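Long-range contacts in cleavage stimulation factor 77 (Encephalitozoon cuniculi, PDB 2UY1), which probably takes part in the 3'-end processing of messenger RNA precursors and may bind mRNA: residues E19-L24 with E34-R39; K128-F133 with K144-T149; D244-S249 with L451-N456; N372-F377 with D388-Y393. All coordinates share one frame; numbering follows the deposited sequence.

Contact 1. Residues E19-L24 with E34-R39; sequences EHARRL and ESLFGR
Leu36 carries the apolar side of this contact: its CD1 methyl group reaches across from helix 30-40 and lands on Ala21, 3.6 Å from Ala21 CB and equally close to Ala21 CA. The leucine is fully extended, with CG anti to the backbone N (chi1 -170°) and CD1 pushed straight out from its own helix, while the small alanine lets the methyl come right up to the opposing backbone. One turn further along helix 14-26, Leu24 CD1 lies 4.1 Å from the same methyl, and His20 adds its ring carbon CD2 at 4.0 Å from Leu36 CD1. The methyl thus sits among His20, Ala21 and, a turn further on, Leu24.

Helices 14-26 and 30-40 are consecutive, and their segments run antiparallel at 152° with axes 10.3 Å apart, an antiparallel helical hairpin consistent with the HAT repeats, TPR relatives, of the suppressor-of-forked family. Helix 47-60 packs against the pair through Leu49, which touches both Ala21 and Phe37.

No hydrogen bond or salt bridge joins the two segments. His20 NE2 merely stands 4.4 Å from Arg39 NH2, near the plane of the guanidinium and at its edge. Arg39 folds back on its own helix, the guanidinium lying flat over Leu36 CA. Within helix 14-26, Leu24 CD1 lies over one face of the partly exposed His20 ring, toward its rim.

Contact 2. Residues K128-F133 with K144-T149; sequences KDFENF and KIVGDT
Phe130 swings its ring out toward helix 139-168 with CG anti to the backbone N (chi1 171°), and Thr149 meets it with OG1 held between its own backbone N and carbonyl carbon (chi1 60°). The two side chains come from opposite directions, and OG1 arrives at the edge of the ring, near its plane, 3.1 Å from Phe130 CE2. Val146 fills the next position: its CG2 packs 4.1 Å from Phe130 CE2, while CG1 turns to Glu131. That glutamate crosses the valine at about a right angle, its CB, CG and CD passing over Val146 CG1 and OE2 coming to 3.7 Å from that methyl. Ile145 adds its CG2 near Phe130 CZ.

The two segments run antiparallel at 151° with axes 9.8 Å apart, consistent with the helical hairpins of HAT repeats. Trp127 reaches Phe130, Val146 and Thr149, and helix 101-116 closes over the pair with Leu116 on Phe130 and Met113 on Thr149.

The buried threonine hydroxyl is satisfied within its own helix, donating to Val146 O at 2.7 Å on the same face of that carbonyl as Thr149 N. With its proton spent there, OG1 presents oxygen to the ring's C-H edge, where a weak electrostatic attraction is plausible.

Contact 3. Residues D244-S249 with L451-N456; sequences DGMFLS and LKIRDN
Ile453 and Met246 form the apolar half of this contact, the isoleucine CG1 lying 3.7 Å from Met246 CG where the two chains cross obliquely. Ile453 CG2 is anti to its backbone N and points to the start of helix 247-255, 3.8 Å from Phe247 N, with CD1 near Phe247 CA. At the other end Asp455 makes the one hydrogen bond between the segments: Asp244 N donates to Asp455 OD2 at 3.0 Å, fairly straight at 160°, but meeting the oxygen from above the carboxylate plane, 47° out of it. Asp455 CG is anti to the backbone N (chi1 -171°), which carries the carboxylate over to Asp244.

Between these two ends the backbones come very close, Gly245 CA being 3.6 Å from Arg454 O. Gly245 N is buried here without a partner, 3.6 Å from Asp455 OD2. The other carboxylate oxygen, Asp455 OD1, accepts a hydrogen bond from Ser457 N, which would help offset the nearby negative charge of Asp244, whose OD2 lies 4.4 Å away. Ile453 is positioned in turn by its N-H, which bonds to Asn447 OD1.

The segment 451-456 is an extended, irregular C-terminal segment that runs antiparallel to the turn leading into helix 247-255 and so joins residues some 200 positions apart. Helix 434-446 lies beside it, with Leu443 and Phe446 touching both Ile453 and Phe247; Glu284 of helix 282-300 meets Met246, and helix 213-225 reaches Phe247 through Glu213.

Contact 4. Residues N372-F377 with D388-Y393; sequences NARALF and DSMIEY
Met390 and Phe377 mark the closest backbone approach, 8.2 Å between their CA atoms, where the segments of two successive helices cross at -136° with axes 11.9 Å apart. This is a widely splayed antiparallel helical hairpin, consistent with the HAT repeats of the family, and Met390 packs between the two helices. Its CG leaves anti to the backbone N (chi1 -174°), then the chain bends at the next two bonds and lays itself across one face of the Phe377 ring. CG sits over the ring centre in a CH-pi contact, 3.6 Å from the centroid; SD follows over the same face as a Met-aromatic contact, and CE continues to the root of the ring, 3.3 Å from Phe377 CG.

The same methyl reaches the backbone of Arg374, 3.6 Å from its CA. Phe361 of helix 354-367 and Leu406 of helix 400-415 each touch both Met390 and Phe377, enclosing the pair. At the polar end, Arg374 forms a salt bridge with Glu394 through NH1, and Tyr393 OH hydrogen-bonds Glu370. The guanidinium and tyrosine ring planes are 67° apart, and Arg374 NH2 comes to the ring edge, 4.0 Å from Tyr393 CE2.

Overall arrangement
Contacts 1, 2 and 4 repeat one theme at separate places in an all-helical, elongated chain: neighbouring antiparallel helices closing on each other across a short connection. Contact 3 differs, bringing the C-terminal tail back onto the middle of the chain, about 11 Å from its centre; contact 4 falls between its two segments in sequence. Contacts 2 and 4 are farthest apart, their centres 80 Å from each other on opposite sides of the chain's centre. Contact 1 lies 40 Å from contact 2 and 32 Å from contact 3, centre to centre, and contact 4 is 36 Å from contact 3. None touches another; the nearest atoms of contacts 1 and 3 are about 16 Å apart.

Contact 1. Residues E19-L24 with E34-R39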
loop_
_atom_site.group_PDB
_atom_site.type_symbol
_atom_site.label_atom_id
_atom_site.label_comp_id
_atom_site.label_asym_id
_atom_site.label_seq_id
_atom_site.Cartn_x
_atom_site.Cartn_y
_atom_site.Cartn_z
ATOM N N GLU A 19 -29.120 25.842 19.366
ATOM C CA GLU A 19 -30.444 25.263 19.464
ATOM C C GLU A 19 -31.222 25.774 20.676
ATOM O O GLU A 19 -32.377 26.028 20.569
ATOM C CB GLU A 19 -30.359 23.737 19.565
ATOM C CG GLU A 19 -29.696 23.070 18.304
ATOM C CD GLU A 19 -29.276 21.607 18.522
ATOM O OE1 GLU A 19 -29.793 20.938 19.458
ATOM O OE2 GLU A 19 -28.477 21.076 17.696
ATOM N N HIS A 20 -30.607 25.760 21.843
ATOM C CA HIS A 20 -31.240 26.248 23.050
ATOM C C HIS A 20 -31.639 27.712 22.909
ATOM O O HIS A 20 -32.775 28.070 23.211
ATOM C CB HIS A 20 -30.228 26.079 24.210
ATOM C CG HIS A 20 -30.808 26.390 25.567
ATOM N ND1 HIS A 20 -32.165 26.302 25.829
ATOM C CD2 HIS A 20 -30.215 26.735 26.736
ATOM C CE1 HIS A 20 -32.378 26.609 27.101
ATOM N NE2 HIS A 20 -31.215 26.891 27.671
ATOM N N ALA A 21 -30.731 28.548 22.377
ATOM C CA ALA A 21 -30.983 29.972 22.144
ATOM C C ALA A 21 -32.162 30.267 21.187
ATOM O O ALA A 21 -32.998 31.109 21.487
ATOM C CB ALA A 21 -29.715 30.625 21.626
ATOM N N ARG A 22 -32.204 29.580 20.033
ATOM C CA ARG A 22 -33.324 29.628 19.107
ATOM C C ARG A 22 -34.611 29.192 19.807
ATOM O O ARG A 22 -35.689 29.696 19.531
ATOM C CB ARG A 22 -33.111 28.657 17.925
ATOM C CG ARG A 22 -32.047 29.075 16.902
ATOM C CD ARG A 22 -32.280 28.591 15.447
ATOM N NE ARG A 22 -31.033 28.555 14.653
ATOM C CZ ARG A 22 -30.523 29.587 13.979
ATOM N NH1 ARG A 22 -31.154 30.758 13.973
ATOM N NH2 ARG A 22 -29.371 29.465 13.291
ATOM N N ARG A 23 -34.491 28.221 20.686
ATOM C CA ARG A 23 -35.667 27.735 21.402
ATOM C C ARG A 23 -36.247 28.815 22.278
ATOM O O ARG A 23 -37.471 29.140 22.161
ATOM C CB ARG A 23 -35.377 26.460 22.179
ATOM C CG ARG A 23 -36.139 25.269 21.612
ATOM C CD ARG A 23 -35.656 23.893 22.067
ATOM N NE ARG A 23 -34.771 23.892 23.259
ATOM C CZ ARG A 23 -33.557 23.344 23.257
ATOM N NH1 ARG A 23 -33.105 22.789 22.157
ATOM N NH2 ARG A 23 -32.799 23.353 24.350
ATOM N N LEU A 24 -35.368 29.410 23.094
ATOM C CA LEU A 24 -35.753 30.495 23.984
ATOM C C LEU A 24 -36.354 31.668 23.205
ATOM O O LEU A 24 -37.251 32.409 23.711
ATOM C CB LEU A 24 -34.503 30.974 24.787
ATOM C CG LEU A 24 -34.022 29.834 25.699
ATOM C CD1 LEU A 24 -32.790 30.122 26.537
ATOM C CD2 LEU A 24 -35.214 29.351 26.564
ATOM N N GLU A 34 -31.546 36.096 27.696
ATOM C CA GLU A 34 -30.588 37.155 27.999
ATOM C C GLU A 34 -29.550 36.591 28.958
ATOM O O GLU A 34 -28.387 36.959 28.905
ATOM C CB GLU A 34 -31.230 38.427 28.624
ATOM C CG GLU A 34 -32.310 39.088 27.841
ATOM C CD GLU A 34 -32.640 40.511 28.280
ATOM O OE1 GLU A 34 -32.060 41.009 29.271
ATOM O OE2 GLU A 34 -33.493 41.163 27.625
ATOM N N SER A 35 -29.990 35.687 29.828
ATOM C CA SER A 35 -29.065 34.926 30.672
ATOM C C SER A 35 -28.119 34.041 29.856
ATOM O O SER A 35 -26.907 34.079 30.074
ATOM C CB SER A 35 -29.850 34.153 31.728
ATOM O OG SER A 35 -29.342 32.856 31.928
ATOM N N LEU A 36 -28.654 33.262 28.905
ATOM C CA LEU A 36 -27.832 32.486 27.975
ATOM C C LEU A 36 -26.787 33.375 27.355
ATOM O O LEU A 36 -25.611 33.056 27.471
ATOM C CB LEU A 36 -28.672 31.789 26.896
ATOM C CG LEU A 36 -27.997 30.748 25.981
ATOM C CD1 LEU A 36 -28.991 30.129 25.092
ATOM C CD2 LEU A 36 -26.914 31.381 25.092
ATOM N N PHE A 37 -27.184 34.473 26.700
ATOM C CA PHE A 37 -26.222 35.404 26.076
ATOM C C PHE A 37 -25.138 35.864 27.058
ATOM O O PHE A 37 -23.979 35.873 26.706
ATOM C CB PHE A 37 -26.897 36.631 25.435
ATOM C CG PHE A 37 -27.668 36.313 24.167
ATOM C CD1 PHE A 37 -27.140 35.454 23.199
ATOM C CD2 PHE A 37 -28.931 36.887 23.939
ATOM C CE1 PHE A 37 -27.877 35.147 22.032
ATOM C CE2 PHE A 37 -29.631 36.631 22.770
ATOM C CZ PHE A 37 -29.127 35.767 21.824
ATOM N N GLY A 38 -25.521 36.243 28.290
ATOM C CA GLY A 38 -24.553 36.628 29.336
ATOM C C GLY A 38 -23.493 35.585 29.635
ATOM O O GLY A 38 -22.343 35.939 29.831
ATOM N N ARG A 39 -23.850 34.302 29.666
ATOM C CA ARG A 39 -22.891 33.241 29.990
ATOM C C ARG A 39 -22.139 32.588 28.808
ATOM O O ARG A 39 -21.091 31.946 29.002
ATOM C CB ARG A 39 -23.586 32.147 30.820
ATOM C CG ARG A 39 -24.772 31.507 30.184
ATOM C CD ARG A 39 -25.223 30.226 30.931
ATOM N NE ARG A 39 -26.693 30.141 30.973
ATOM C CZ ARG A 39 -27.474 29.445 30.154
ATOM N NH1 ARG A 39 -26.959 28.695 29.165
ATOM N NH2 ARG A 39 -28.793 29.499 30.339
#

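Contact 2. Residues K128-F133 with K144-T149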
loop_
_atom_site.group_PDB
_atom_site.type_symbol
_atom_site.label_atom_id
_atom_site.label_comp_id
_atom_site.label_asym_id
_atom_site.label_seq_id
_atom_site.Cartn_x
_atom_site.Cartn_y
_atom_site.Cartn_z
ATOM N N LYS A 128 -16.745 50.734 -3.042
ATOM C CA LYS A 128 -17.582 51.673 -3.768
ATOM C C LYS A 128 -18.192 52.617 -2.748
ATOM O O LYS A 128 -18.090 53.838 -2.906
ATOM C CB LYS A 128 -18.672 50.964 -4.564
ATOM C CG LYS A 128 -18.142 50.044 -5.639
ATOM C CD LYS A 128 -19.325 49.288 -6.352
ATOM C CE LYS A 128 -18.841 48.160 -7.290
ATOM N NZ LYS A 128 -20.011 47.260 -7.762
ATOM N N ASP A 129 -18.766 52.062 -1.674
ATOM C CA ASP A 129 -19.426 52.880 -0.640
ATOM C C ASP A 129 -18.452 53.872 -0.011
ATOM O O ASP A 129 -18.772 55.030 0.214
ATOM C CB ASP A 129 -20.032 51.994 0.466
ATOM C CG ASP A 129 -21.116 51.060 -0.040
ATOM O OD1 ASP A 129 -21.586 51.201 -1.202
ATOM O OD2 ASP A 129 -21.505 50.148 0.744
ATOM N N PHE A 130 -17.258 53.407 0.292
ATOM C CA PHE A 130 -16.228 54.255 0.823
ATOM C C PHE A 130 -15.832 55.457 -0.091
ATOM O O PHE A 130 -15.670 56.587 0.385
ATOM C CB PHE A 130 -14.986 53.434 1.053
ATOM C CG PHE A 130 -13.802 54.262 1.405
ATOM C CD1 PHE A 130 -13.818 55.053 2.561
ATOM C CD2 PHE A 130 -12.653 54.263 0.578
ATOM C CE1 PHE A 130 -12.718 55.843 2.896
ATOM C CE2 PHE A 130 -11.560 55.038 0.911
ATOM C CZ PHE A 130 -11.597 55.841 2.085
ATOM N N GLU A 131 -15.637 55.193 -1.381
ATOM C CA GLU A 131 -15.238 56.244 -2.315
ATOM C C GLU A 131 -16.380 57.283 -2.436
ATOM O O GLU A 131 -16.133 58.484 -2.309
ATOM C CB GLU A 131 -14.797 55.660 -3.673
ATOM C CG GLU A 131 -14.685 56.735 -4.777
ATOM C CD GLU A 131 -13.889 56.300 -6.006
ATOM O OE1 GLU A 131 -14.149 55.221 -6.588
ATOM O OE2 GLU A 131 -12.986 57.053 -6.397
ATOM N N ASN A 132 -17.630 56.792 -2.600
ATOM C CA ASN A 132 -18.839 57.616 -2.621
ATOM C C ASN A 132 -18.985 58.551 -1.443
ATOM O O ASN A 132 -19.446 59.683 -1.596
ATOM C CB ASN A 132 -20.061 56.736 -2.647
ATOM C CG ASN A 132 -20.254 56.097 -3.987
ATOM O OD1 ASN A 132 -19.560 56.463 -4.931
ATOM N ND2 ASN A 132 -21.206 55.172 -4.102
ATOM N N PHE A 133 -18.577 58.074 -0.272
ATOM C CA PHE A 133 -18.696 58.797 0.976
ATOM C C PHE A 133 -17.667 59.955 1.049
ATOM O O PHE A 133 -17.989 61.074 1.473
ATOM C CB PHE A 133 -18.453 57.778 2.083
ATOM C CG PHE A 133 -18.165 58.365 3.401
ATOM C CD1 PHE A 133 -19.196 58.890 4.182
ATOM C CD2 PHE A 133 -16.869 58.382 3.890
ATOM C CE1 PHE A 133 -18.941 59.430 5.447
ATOM C CE2 PHE A 133 -16.608 58.929 5.149
ATOM C CZ PHE A 133 -17.642 59.456 5.922
ATOM N N LYS A 144 -8.022 62.324 -3.083
ATOM C CA LYS A 144 -6.713 62.056 -2.540
ATOM C C LYS A 144 -6.808 61.025 -1.393
ATOM O O LYS A 144 -5.960 60.143 -1.290
ATOM C CB LYS A 144 -6.028 63.343 -2.084
ATOM C CG LYS A 144 -4.884 63.121 -1.119
ATOM C CD LYS A 144 -3.613 62.812 -1.810
ATOM C CE LYS A 144 -2.419 62.983 -0.849
ATOM N NZ LYS A 144 -1.224 62.299 -1.445
ATOM N N ILE A 145 -7.835 61.151 -0.547
ATOM C CA ILE A 145 -8.024 60.201 0.565
ATOM C C ILE A 145 -8.172 58.767 -0.018
ATOM O O ILE A 145 -7.450 57.882 0.367
ATOM C CB ILE A 145 -9.190 60.629 1.469
ATOM C CG1 ILE A 145 -8.864 61.982 2.121
ATOM C CG2 ILE A 145 -9.635 59.509 2.535
ATOM C CD1 ILE A 145 -9.974 62.528 3.008
ATOM N N VAL A 146 -9.079 58.609 -0.972
ATOM C CA VAL A 146 -9.335 57.360 -1.697
ATOM C C VAL A 146 -8.078 56.831 -2.409
ATOM O O VAL A 146 -7.779 55.636 -2.347
ATOM C CB VAL A 146 -10.549 57.523 -2.682
ATOM C CG1 VAL A 146 -10.794 56.269 -3.465
ATOM C CG2 VAL A 146 -11.797 57.946 -1.937
ATOM N N GLY A 147 -7.358 57.699 -3.105
ATOM C CA GLY A 147 -6.107 57.294 -3.747
ATOM C C GLY A 147 -5.113 56.714 -2.766
ATOM O O GLY A 147 -4.469 55.697 -3.040
ATOM N N ASP A 148 -5.031 57.311 -1.589
ATOM C CA ASP A 148 -4.135 56.835 -0.551
ATOM C C ASP A 148 -4.543 55.512 0.129
ATOM O O ASP A 148 -3.755 54.869 0.839
ATOM C CB ASP A 148 -4.014 57.913 0.523
ATOM C CG ASP A 148 -3.198 59.110 0.056
ATOM O OD1 ASP A 148 -2.614 59.088 -1.039
ATOM O OD2 ASP A 148 -3.166 60.086 0.808
ATOM N N THR A 149 -5.789 55.130 -0.057
ATOM C CA THR A 149 -6.353 53.955 0.616
ATOM C C THR A 149 -6.474 52.808 -0.407
ATOM O O THR A 149 -6.660 51.653 -0.042
ATOM C CB THR A 149 -7.716 54.305 1.191
ATOM O OG1 THR A 149 -8.546 54.693 0.107
ATOM C CG2 THR A 149 -7.600 55.513 2.051
#

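Contact 3. Residues D244-S249 with L451-N456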
loop_
_atom_site.group_PDB
_atom_site.type_symbol
_atom_site.label_atom_id
_atom_site.label_comp_id
_atom_site.label_asym_id
_atom_site.label_seq_id
_atom_site.Cartn_x
_atom_site.Cartn_y
_atom_site.Cartn_z
ATOM N N ASP A 244 -14.998 12.110 20.798
ATOM C CA ASP A 244 -15.384 10.798 21.321
ATOM C C ASP A 244 -14.405 9.657 20.968
ATOM O O ASP A 244 -14.815 8.462 20.929
ATOM C CB ASP A 244 -16.790 10.439 20.811
ATOM C CG ASP A 244 -17.449 9.364 21.643
ATOM O OD1 ASP A 244 -16.969 9.151 22.812
ATOM O OD2 ASP A 244 -18.423 8.751 21.132
ATOM N N GLY A 245 -13.146 10.006 20.719
ATOM C CA GLY A 245 -12.127 9.018 20.418
ATOM C C GLY A 245 -10.988 9.037 21.419
ATOM O O GLY A 245 -11.118 9.590 22.511
ATOM N N MET A 246 -9.868 8.429 21.044
ATOM C CA MET A 246 -8.766 8.212 21.974
ATOM C C MET A 246 -7.471 8.824 21.448
ATOM O O MET A 246 -6.395 8.592 21.999
ATOM C CB MET A 246 -8.572 6.717 22.236
ATOM C CG MET A 246 -7.527 6.062 21.348
ATOM S SD MET A 246 -6.670 4.703 22.167
ATOM C CE MET A 246 -8.039 3.605 22.523
ATOM N N PHE A 247 -7.584 9.606 20.379
ATOM C CA PHE A 247 -6.501 10.448 19.941
ATOM C C PHE A 247 -6.069 11.532 20.945
ATOM O O PHE A 247 -4.912 11.564 21.329
ATOM C CB PHE A 247 -6.755 11.116 18.578
ATOM C CG PHE A 247 -5.555 11.899 18.072
ATOM C CD1 PHE A 247 -4.646 11.306 17.159
ATOM C CD2 PHE A 247 -5.311 13.227 18.509
ATOM C CE1 PHE A 247 -3.517 12.009 16.691
ATOM C CE2 PHE A 247 -4.188 13.948 18.057
ATOM C CZ PHE A 247 -3.306 13.331 17.133
ATOM N N LEU A 248 -6.964 12.465 21.295
ATOM C CA LEU A 248 -6.521 13.604 22.135
ATOM C C LEU A 248 -6.000 13.196 23.504
ATOM O O LEU A 248 -5.228 13.921 24.120
ATOM C CB LEU A 248 -7.583 14.660 22.301
ATOM C CG LEU A 248 -7.808 15.435 21.009
ATOM C CD1 LEU A 248 -9.169 16.170 21.191
ATOM C CD2 LEU A 248 -6.653 16.391 20.560
ATOM N N SER A 249 -6.487 12.062 23.986
ATOM C CA SER A 249 -6.083 11.521 25.325
ATOM C C SER A 249 -4.678 10.967 25.234
ATOM O O SER A 249 -3.887 11.131 26.176
ATOM C CB SER A 249 -7.049 10.411 25.756
ATOM O OG SER A 249 -8.270 10.932 26.189
ATOM N N LEU A 451 -4.150 -2.005 14.242
ATOM C CA LEU A 451 -4.911 -1.363 15.320
ATOM C C LEU A 451 -4.980 0.124 15.008
ATOM O O LEU A 451 -3.911 0.751 14.814
ATOM C CB LEU A 451 -4.202 -1.479 16.658
ATOM C CG LEU A 451 -4.218 -2.795 17.396
ATOM C CD1 LEU A 451 -3.353 -2.691 18.630
ATOM C CD2 LEU A 451 -5.645 -3.136 17.764
ATOM N N LYS A 452 -6.204 0.673 14.919
ATOM C CA LYS A 452 -6.416 2.077 14.545
ATOM C C LYS A 452 -7.298 2.711 15.602
ATOM O O LYS A 452 -8.234 2.092 16.064
ATOM C CB LYS A 452 -7.143 2.232 13.199
ATOM C CG LYS A 452 -6.597 1.468 11.988
ATOM C CD LYS A 452 -5.120 1.781 11.777
ATOM C CE LYS A 452 -4.767 1.967 10.290
ATOM N NZ LYS A 452 -5.084 0.728 9.612
ATOM N N ILE A 453 -6.980 3.943 15.978
ATOM C CA ILE A 453 -7.862 4.790 16.778
ATOM C C ILE A 453 -9.111 5.146 15.927
ATOM O O ILE A 453 -8.996 5.319 14.716
ATOM C CB ILE A 453 -7.129 6.107 17.050
ATOM C CG1 ILE A 453 -5.934 5.890 17.995
ATOM C CG2 ILE A 453 -8.081 7.214 17.527
ATOM C CD1 ILE A 453 -5.055 7.144 18.094
ATOM N N ARG A 454 -10.273 5.266 16.547
ATOM C CA ARG A 454 -11.372 5.973 15.884
ATOM C C ARG A 454 -12.309 6.677 16.883
ATOM O O ARG A 454 -12.458 6.278 18.038
ATOM C CB ARG A 454 -12.181 5.009 15.076
ATOM C CG ARG A 454 -13.088 4.217 15.898
ATOM C CD ARG A 454 -13.556 2.986 15.136
ATOM N NE ARG A 454 -13.651 3.155 13.671
ATOM C CZ ARG A 454 -14.671 3.697 12.997
ATOM N NH1 ARG A 454 -15.735 4.224 13.630
ATOM N NH2 ARG A 454 -14.603 3.722 11.666
ATOM N N ASP A 455 -12.965 7.698 16.373
ATOM C CA ASP A 455 -14.039 8.348 17.053
ATOM C C ASP A 455 -15.324 7.651 16.638
ATOM O O ASP A 455 -15.734 7.712 15.474
ATOM C CB ASP A 455 -14.039 9.805 16.639
ATOM C CG ASP A 455 -14.969 10.602 17.435
ATOM O OD1 ASP A 455 -16.098 10.128 17.632
ATOM O OD2 ASP A 455 -14.590 11.699 17.843
ATOM N N ASN A 456 -15.950 6.980 17.590
ATOM C CA ASN A 456 -17.081 6.118 17.291
ATOM C C ASN A 456 -18.317 6.929 17.058
ATOM O O ASN A 456 -19.378 6.366 16.853
ATOM C CB ASN A 456 -17.347 5.103 18.407
ATOM C CG ASN A 456 -16.967 3.666 17.999
ATOM O OD1 ASN A 456 -16.231 3.513 16.864
ATOM N ND2 ASN A 456 -17.371 2.697 18.680
#

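Contact 4. Residues N372-F377 with D388-Y393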
loop_
_atom_site.group_PDB
_atom_site.type_symbol
_atom_site.label_atom_id
_atom_site.label_comp_id
_atom_site.label_asym_id
_atom_site.label_seq_id
_atom_site.Cartn_x
_atom_site.Cartn_y
_atom_site.Cartn_z
ATOM N N ASN A 372 16.402 -20.167 13.606
ATOM C CA ASN A 372 15.177 -19.937 14.309
ATOM C C ASN A 372 14.013 -19.717 13.344
ATOM O O ASN A 372 12.945 -20.301 13.567
ATOM C CB ASN A 372 15.306 -18.790 15.328
ATOM C CG ASN A 372 16.187 -19.185 16.545
ATOM O OD1 ASN A 372 16.186 -20.346 16.960
ATOM N ND2 ASN A 372 16.906 -18.222 17.109
ATOM N N ALA A 373 14.194 -18.965 12.266
ATOM C CA ALA A 373 13.044 -18.773 11.310
ATOM C C ALA A 373 12.539 -20.116 10.673
ATOM O O ALA A 373 11.321 -20.444 10.644
ATOM C CB ALA A 373 13.440 -17.782 10.232
ATOM N N ARG A 374 13.493 -20.925 10.191
ATOM C CA ARG A 374 13.168 -22.229 9.574
ATOM C C ARG A 374 12.470 -23.191 10.537
ATOM O O ARG A 374 11.454 -23.826 10.160
ATOM C CB ARG A 374 14.437 -22.940 9.009
ATOM C CG ARG A 374 15.303 -22.142 8.010
ATOM C CD ARG A 374 16.645 -22.934 7.776
ATOM N NE ARG A 374 17.306 -22.408 6.591
ATOM C CZ ARG A 374 16.814 -22.550 5.379
ATOM N NH1 ARG A 374 15.684 -23.227 5.228
ATOM N NH2 ARG A 374 17.448 -22.020 4.325
ATOM N N ALA A 375 13.027 -23.316 11.741
ATOM C CA ALA A 375 12.467 -24.153 12.806
ATOM C C ALA A 375 11.116 -23.654 13.227
ATOM O O ALA A 375 10.227 -24.455 13.480
ATOM C CB ALA A 375 13.389 -24.246 13.999
ATOM N N LEU A 376 10.920 -22.336 13.272
ATOM C CA LEU A 376 9.581 -21.830 13.562
ATOM C C LEU A 376 8.597 -22.153 12.473
ATOM O O LEU A 376 7.475 -22.561 12.784
ATOM C CB LEU A 376 9.574 -20.302 13.770
ATOM C CG LEU A 376 8.211 -19.668 14.064
ATOM C CD1 LEU A 376 7.562 -20.016 15.402
ATOM C CD2 LEU A 376 8.342 -18.168 13.929
ATOM N N PHE A 377 8.986 -21.900 11.225
ATOM C CA PHE A 377 8.166 -22.127 10.019
ATOM C C PHE A 377 7.642 -23.542 10.042
ATOM O O PHE A 377 6.498 -23.809 9.684
ATOM C CB PHE A 377 9.021 -21.881 8.756
ATOM C CG PHE A 377 8.273 -22.033 7.417
ATOM C CD1 PHE A 377 7.511 -20.982 6.907
ATOM C CD2 PHE A 377 8.356 -23.202 6.684
ATOM C CE1 PHE A 377 6.825 -21.078 5.660
ATOM C CE2 PHE A 377 7.674 -23.347 5.448
ATOM C CZ PHE A 377 6.907 -22.259 4.928
ATOM N N ASP A 388 5.190 -17.999 0.636
ATOM C CA ASP A 388 5.867 -17.196 -0.386
ATOM C C ASP A 388 7.202 -16.557 0.060
ATOM O O ASP A 388 8.194 -16.627 -0.663
ATOM C CB ASP A 388 4.884 -16.164 -0.959
ATOM C CG ASP A 388 3.825 -16.803 -1.826
ATOM O OD1 ASP A 388 3.978 -18.007 -2.157
ATOM O OD2 ASP A 388 2.832 -16.113 -2.196
ATOM N N SER A 389 7.232 -15.997 1.262
ATOM C CA SER A 389 8.451 -15.430 1.828
ATOM C C SER A 389 9.538 -16.499 2.059
ATOM O O SER A 389 10.722 -16.257 1.781
ATOM C CB SER A 389 8.150 -14.697 3.163
ATOM O OG SER A 389 7.297 -13.590 2.942
ATOM N N MET A 390 9.149 -17.647 2.610
ATOM C CA MET A 390 10.083 -18.804 2.803
ATOM C C MET A 390 10.542 -19.422 1.430
ATOM O O MET A 390 11.672 -19.816 1.284
ATOM C CB MET A 390 9.439 -19.893 3.664
ATOM C CG MET A 390 10.318 -21.043 4.036
ATOM S SD MET A 390 11.624 -20.618 5.241
ATOM C CE MET A 390 11.410 -21.872 6.434
ATOM N N ILE A 391 9.639 -19.531 0.463
ATOM C CA ILE A 391 10.045 -20.035 -0.864
ATOM C C ILE A 391 11.133 -19.108 -1.433
ATOM O O ILE A 391 12.202 -19.556 -1.879
ATOM C CB ILE A 391 8.826 -20.203 -1.782
ATOM C CG1 ILE A 391 8.040 -21.473 -1.367
ATOM C CG2 ILE A 391 9.261 -20.360 -3.210
ATOM C CD1 ILE A 391 6.615 -21.559 -1.866
ATOM N N GLU A 392 10.871 -17.812 -1.374
ATOM C CA GLU A 392 11.736 -16.812 -1.972
ATOM C C GLU A 392 13.095 -16.813 -1.325
ATOM O O GLU A 392 14.122 -16.733 -2.009
ATOM C CB GLU A 392 11.089 -15.438 -1.820
ATOM C CG GLU A 392 11.985 -14.262 -2.140
ATOM C CD GLU A 392 11.276 -12.981 -1.844
ATOM O OE1 GLU A 392 11.265 -12.540 -0.662
ATOM O OE2 GLU A 392 10.679 -12.442 -2.791
ATOM N N TYR A 393 13.087 -16.850 0.003
ATOM C CA TYR A 393 14.330 -16.941 0.775
ATOM C C TYR A 393 15.157 -18.138 0.406
ATOM O O TYR A 393 16.369 -17.990 0.290
ATOM C CB TYR A 393 14.063 -16.954 2.279
ATOM C CG TYR A 393 15.314 -16.895 3.121
ATOM C CD1 TYR A 393 15.858 -15.658 3.521
ATOM C CD2 TYR A 393 15.931 -18.065 3.559
ATOM C CE1 TYR A 393 16.991 -15.603 4.322
ATOM C CE2 TYR A 393 17.065 -18.014 4.358
ATOM C CZ TYR A 393 17.580 -16.789 4.728
ATOM O OH TYR A 393 18.700 -16.742 5.513
#